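Local coordinates for protein unsaturated glucuronyl hydrolase (Streptococcus agalactiae, PDB 2ZZR) that hydrolyses unsaturated hyaluronan, chondroitin and heparin disaccharides, releasing the 4,5-unsaturated uronic acid from their non-reducing end, at residues I255-S258 / Y259-M262; I314-M317 / L318-L321. All blocks are in the same frame, centred on the assembly; numbering follows the deposited sequence. Where two conformers were deposited one is given.

Interaction 1. Residues I255-S258 / Y259-M262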
loop_
_atom_site.group_PDB
_atom_site.type_symbol
_atom_site.label_atom_id
_atom_site.label_comp_id
_atom_site.label_asym_id
_atom_site.label_seq_id
_atom_site.Cartn_x
_atom_site.Cartn_y
_atom_site.Cartn_z
ATOM N N ILE A 255 -4.031 -7.589 4.135
ATOM C CA ILE A 255 -4.801 -8.778 4.506
ATOM C C ILE A 255 -5.611 -9.347 3.319
ATOM O O ILE A 255 -5.420 -10.508 2.968
ATOM C CB ILE A 255 -5.692 -8.559 5.766
ATOM C CG1 ILE A 255 -4.818 -8.362 7.011
ATOM C CG2 ILE A 255 -6.644 -9.753 5.953
ATOM C CD1 ILE A 255 -5.581 -7.839 8.235
ATOM N N PRO A 256 -6.510 -8.542 2.704
ATOM C CA PRO A 256 -7.247 -9.100 1.550
ATOM C C PRO A 256 -6.350 -9.534 0.385
ATOM O O PRO A 256 -6.657 -10.529 -0.285
ATOM C CB PRO A 256 -8.208 -7.970 1.145
ATOM C CG PRO A 256 -7.640 -6.729 1.758
ATOM C CD PRO A 256 -6.964 -7.177 3.026
ATOM N N LEU A 257 -5.246 -8.821 0.157
ATOM C CA LEU A 257 -4.312 -9.228 -0.899
ATOM C C LEU A 257 -3.788 -10.645 -0.645
ATOM O O LEU A 257 -3.787 -11.487 -1.544
ATOM C CB LEU A 257 -3.152 -8.234 -1.025
ATOM C CG LEU A 257 -3.470 -6.897 -1.690
ATOM C CD1 LEU A 257 -2.263 -5.982 -1.599
ATOM C CD2 LEU A 257 -3.874 -7.089 -3.154
ATOM N N SER A 258 -3.383 -10.916 0.594
ATOM C CA SER A 258 -2.918 -12.254 0.967
ATOM C C SER A 258 -4.044 -13.280 0.970
ATOM O O SER A 258 -3.828 -14.451 0.620
ATOM C CB SER A 258 -2.244 -12.216 2.335
ATOM O OG SER A 258 -1.143 -11.333 2.299
ATOM N N TYR A 259 -5.236 -12.843 1.361
ATOM C CA TYR A 259 -6.412 -13.722 1.364
ATOM C C TYR A 259 -6.671 -14.327 -0.022
ATOM O O TYR A 259 -7.048 -15.499 -0.130
ATOM C CB TYR A 259 -7.655 -12.985 1.868
ATOM C CG TYR A 259 -8.912 -13.823 1.757
ATOM C CD1 TYR A 259 -9.242 -14.757 2.737
ATOM C CD2 TYR A 259 -9.756 -13.699 0.650
ATOM C CE1 TYR A 259 -10.398 -15.534 2.625
ATOM C CE2 TYR A 259 -10.903 -14.475 0.528
ATOM C CZ TYR A 259 -11.215 -15.392 1.514
ATOM O OH TYR A 259 -12.351 -16.164 1.386
ATOM N N ARG A 260 -6.467 -13.537 -1.078
ATOM C CA ARG A 260 -6.623 -14.055 -2.449
ATOM C C ARG A 260 -5.892 -15.376 -2.612
ATOM O O ARG A 260 -6.381 -16.295 -3.264
ATOM C CB ARG A 260 -6.013 -13.109 -3.477
ATOM C CG ARG A 260 -6.608 -11.730 -3.572
ATOM C CD ARG A 260 -5.803 -10.924 -4.593
ATOM N NE ARG A 260 -4.399 -10.786 -4.187
ATOM C CZ ARG A 260 -3.382 -10.554 -5.016
ATOM N NH1 ARG A 260 -3.590 -10.434 -6.326
ATOM N NH2 ARG A 260 -2.149 -10.448 -4.536
ATOM N N LYS A 261 -4.704 -15.442 -2.019
ATOM C CA LYS A 261 -3.759 -16.516 -2.270
ATOM C C LYS A 261 -3.782 -17.598 -1.196
ATOM O O LYS A 261 -3.162 -18.662 -1.355
ATOM C CB LYS A 261 -2.351 -15.929 -2.398
ATOM C CG LYS A 261 -2.246 -14.766 -3.380
ATOM C CD LYS A 261 -2.673 -15.176 -4.789
ATOM C CE LYS A 261 -2.600 -14.004 -5.759
ATOM N NZ LYS A 261 -3.057 -14.448 -7.121
ATOM N N MET A 262 -4.491 -17.332 -0.107
ATOM C CA MET A 262 -4.470 -18.223 1.052
ATOM C C MET A 262 -5.851 -18.746 1.402
ATOM O O MET A 262 -5.989 -19.883 1.874
ATOM C CB MET A 262 -3.842 -17.512 2.257
ATOM C CG MET A 262 -2.379 -17.190 2.052
ATOM S SD MET A 262 -1.680 -16.142 3.334
ATOM C CE MET A 262 -1.840 -17.204 4.767
#
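The guanidinium of Arg-260 is sandwiched: CD2 of Leu-257 sits 3.7 Å above one face, displaced toward the rim, while CE of Lys-261 lies 3.6 Å above the centre of the opposite face. At its edge the group meets the backbone of Leu-257. There Arg-260 NE gives a hydrogen bond of 2.8 Å to Leu-257 O, with an N-H...O angle of 165°. The carbonyl is met in its own plane on a lone pair, and the oxygen in turn lies close to the guanidinium plane. A bend at chi3 (-61°) folds the arginine back along its own helix and brings NE to this carbonyl three residues earlier, with the Leu-257 side chain running alongside. The in-plane NE bond and the carbons over both faces together restrict rotation of the guanidinium plane. Arg-260 NH2 reaches on to the C-terminal carboxylate of Trp-397, and Lys-261 NZ pairs with Glu-187.

These residues form the last turns of helix 245-262, one of the helices of the alpha barrel in this family 88 glycoside hydrolase. The helix is kinked at Pro-256, whose nitrogen makes no bond to the preceding turn. Regular i to i+4 bonding follows, with Tyr-259 N to Ile-255 O at 2.8 Å and Arg-260 N to Pro-256 O at 3.1 Å. Lys-261 N binds Ser-258 O at 3.0 Å, an i to i+3 bond with the donor 56° out of the carbonyl plane.

On another side, Met-262 lays its sulfur against Ser-258, SD to CB 4.1 Å, both packing on Phe-202. Ser-258 OG has hydrogen-bond partners in the Gly-254 carbonyl and the Gln-180 side-chain amide.

Interaction 2. Residues I314-M317 / L318-L321; sequences IHEM and LKYL
Met-317 and Tyr-320 make the close-packed side: bent at both chi2 and chi3, the methionine brings CE to 4.1 Å from CB of Tyr-320, the two side chains crossing at about a right angle. The Met-317 carbonyl oxygen accepts two backbone donors, Tyr-320 N at 2.9 Å from above the carbonyl plane and Leu-321 N at 3.0 Å within it, which ties the following loop to the helix end. One turn back, Leu-318 N bonds to Ile-314 O. The branches of these two residues run alongside each other, a less certain contact because it holds for one of two Leu-318 conformers.

The polar side is more open, with exposed Lys-319 running over it. Extended beyond CG, the lysine brings NZ to the syn side of Glu-316 OE2, a salt bridge of 2.8 Å lying 26° out of the carboxylate plane. The other oxygen, OE1, lies at the edge of the Tyr-320 ring, 3.5 Å from CE1, and a water donates to it at 2.6 Å while also bonding Tyr-320 OH. Arg-388 forms a second salt bridge with OE2, so the buried carboxylate is probably kept ionised.

The contact lies at the C-terminal end of helix 304-318, where it passes into the loop before helix 328-346: Met-317 packs against helices 245-262 and 265-280, while Ile-314 meets Met-335 of helix 328-346.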
loop_
_atom_site.group_PDB
_atom_site.type_symbol
_atom_site.label_atom_id
_atom_site.label_comp_id
_atom_site.label_asym_id
_atom_site.label_seq_id
_atom_site.Cartn_x
_atom_site.Cartn_y
_atom_site.Cartn_z
ATOM N N ILE A 314 -10.415 -2.137 1.087
ATOM C CA ILE A 314 -11.845 -2.401 1.241
ATOM C C ILE A 314 -12.413 -2.900 -0.098
ATOM O O ILE A 314 -13.148 -3.894 -0.143
ATOM C CB ILE A 314 -12.606 -1.145 1.748
ATOM C CG1 ILE A 314 -12.158 -0.786 3.176
ATOM C CG2 ILE A 314 -14.125 -1.375 1.716
ATOM C CD1 ILE A 314 -12.636 0.584 3.638
ATOM N N HIS A 315 -12.047 -2.223 -1.186
ATOM C CA HIS A 315 -12.493 -2.625 -2.520
ATOM C C HIS A 315 -12.115 -4.079 -2.811
ATOM O O HIS A 315 -12.945 -4.870 -3.283
ATOM C CB HIS A 315 -11.906 -1.692 -3.589
ATOM C CG HIS A 315 -12.356 -2.023 -4.979
ATOM N ND1 HIS A 315 -13.459 -1.442 -5.567
ATOM C CD2 HIS A 315 -11.854 -2.887 -5.889
ATOM C CE1 HIS A 315 -13.616 -1.937 -6.784
ATOM N NE2 HIS A 315 -12.656 -2.817 -7.002
ATOM N N GLU A 316 -10.866 -4.425 -2.511
ATOM C CA GLU A 316 -10.379 -5.791 -2.701
ATOM C C GLU A 316 -11.147 -6.832 -1.878
ATOM O O GLU A 316 -11.606 -7.839 -2.422
ATOM C CB GLU A 316 -8.875 -5.871 -2.410
ATOM C CG GLU A 316 -8.245 -7.232 -2.722
ATOM C CD GLU A 316 -8.384 -7.632 -4.194
ATOM O OE1 GLU A 316 -8.352 -8.852 -4.467
ATOM O OE2 GLU A 316 -8.518 -6.736 -5.071
ATOM N N MET A 317 -11.284 -6.592 -0.575
ATOM C CA MET A 317 -11.959 -7.552 0.307
ATOM C C MET A 317 -13.414 -7.800 -0.096
ATOM O O MET A 317 -13.919 -8.917 0.038
ATOM C CB MET A 317 -11.913 -7.084 1.759
ATOM C CG MET A 317 -12.393 -8.140 2.769
ATOM S SD MET A 317 -11.114 -9.327 3.247
ATOM C CE MET A 317 -11.259 -10.552 1.953
ATOM N N LEU A 318 -14.071 -6.749 -0.585
ATOM C CA LEU A 318 -15.480 -6.805 -0.980
ATOM C C LEU A 318 -15.733 -7.762 -2.138
ATOM O O LEU A 318 -16.868 -8.201 -2.358
ATOM C CB LEU A 318 -15.996 -5.403 -1.328
ATOM C CG LEU A 318 -16.900 -4.681 -0.316
ATOM C CD1 LEU A 318 -16.736 -5.164 1.129
ATOM C CD2 LEU A 318 -16.721 -3.175 -0.426
ATOM N N LYS A 319 -14.676 -8.092 -2.877
ATOM C CA LYS A 319 -14.784 -9.098 -3.944
ATOM C C LYS A 319 -15.126 -10.474 -3.370
ATOM O O LYS A 319 -15.726 -11.306 -4.057
ATOM C CB LYS A 319 -13.482 -9.207 -4.741
ATOM C CG LYS A 319 -13.112 -7.960 -5.501
ATOM C CD LYS A 319 -11.739 -8.093 -6.112
ATOM C CE LYS A 319 -11.338 -6.819 -6.847
ATOM N NZ LYS A 319 -9.962 -6.966 -7.415
ATOM N N TYR A 320 -14.765 -10.694 -2.105
ATOM C CA TYR A 320 -14.832 -12.014 -1.476
ATOM C C TYR A 320 -15.811 -12.097 -0.316
ATOM O O TYR A 320 -16.329 -13.177 -0.015
ATOM C CB TYR A 320 -13.442 -12.436 -0.989
ATOM C CG TYR A 320 -12.415 -12.394 -2.084
ATOM C CD1 TYR A 320 -11.515 -11.328 -2.185
ATOM C CD2 TYR A 320 -12.364 -13.401 -3.047
ATOM C CE1 TYR A 320 -10.580 -11.278 -3.213
ATOM C CE2 TYR A 320 -11.433 -13.355 -4.077
ATOM C CZ TYR A 320 -10.548 -12.297 -4.149
ATOM O OH TYR A 320 -9.637 -12.268 -5.180
ATOM N N LEU A 321 -16.038 -10.968 0.349
ATOM C CA LEU A 321 -16.860 -10.951 1.564
ATOM C C LEU A 321 -18.260 -11.487 1.263
ATOM O O LEU A 321 -18.892 -11.050 0.292
ATOM C CB LEU A 321 -16.950 -9.528 2.120
ATOM C CG LEU A 321 -17.398 -9.377 3.575
ATOM C CD1 LEU A 321 -16.344 -9.913 4.535
ATOM C CD2 LEU A 321 -17.668 -7.913 3.859
HETATM O O HOH W 1 -8.530 -10.135 -6.713
#

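In the fold
Interactions 1 and 2 come from the ends of two neighbouring helices, 245-262 and 304-318, with centres 10 Å apart. Their aromatic rings, Tyr-259 and Tyr-320, meet edge-to-face. Separate packing contacts flank them: Tyr-259 CE2 is 3.6 Å from Tyr-320 CB, and Met-317 CE lies 3.7 Å from Tyr-259 CD2. The aliphatic part of Arg-260 packs on the acid, CD 3.3 Å from Glu-316 OE1, and its CG is 3.5 Å from Tyr-320 OH. Interaction 1 is the nearer to the substrate-binding residues: the Leu-257 side chain is about 8 Å from that of Trp-250, a probable substrate-binding residue on the same helix, whereas interaction 2 lies away from the known sites.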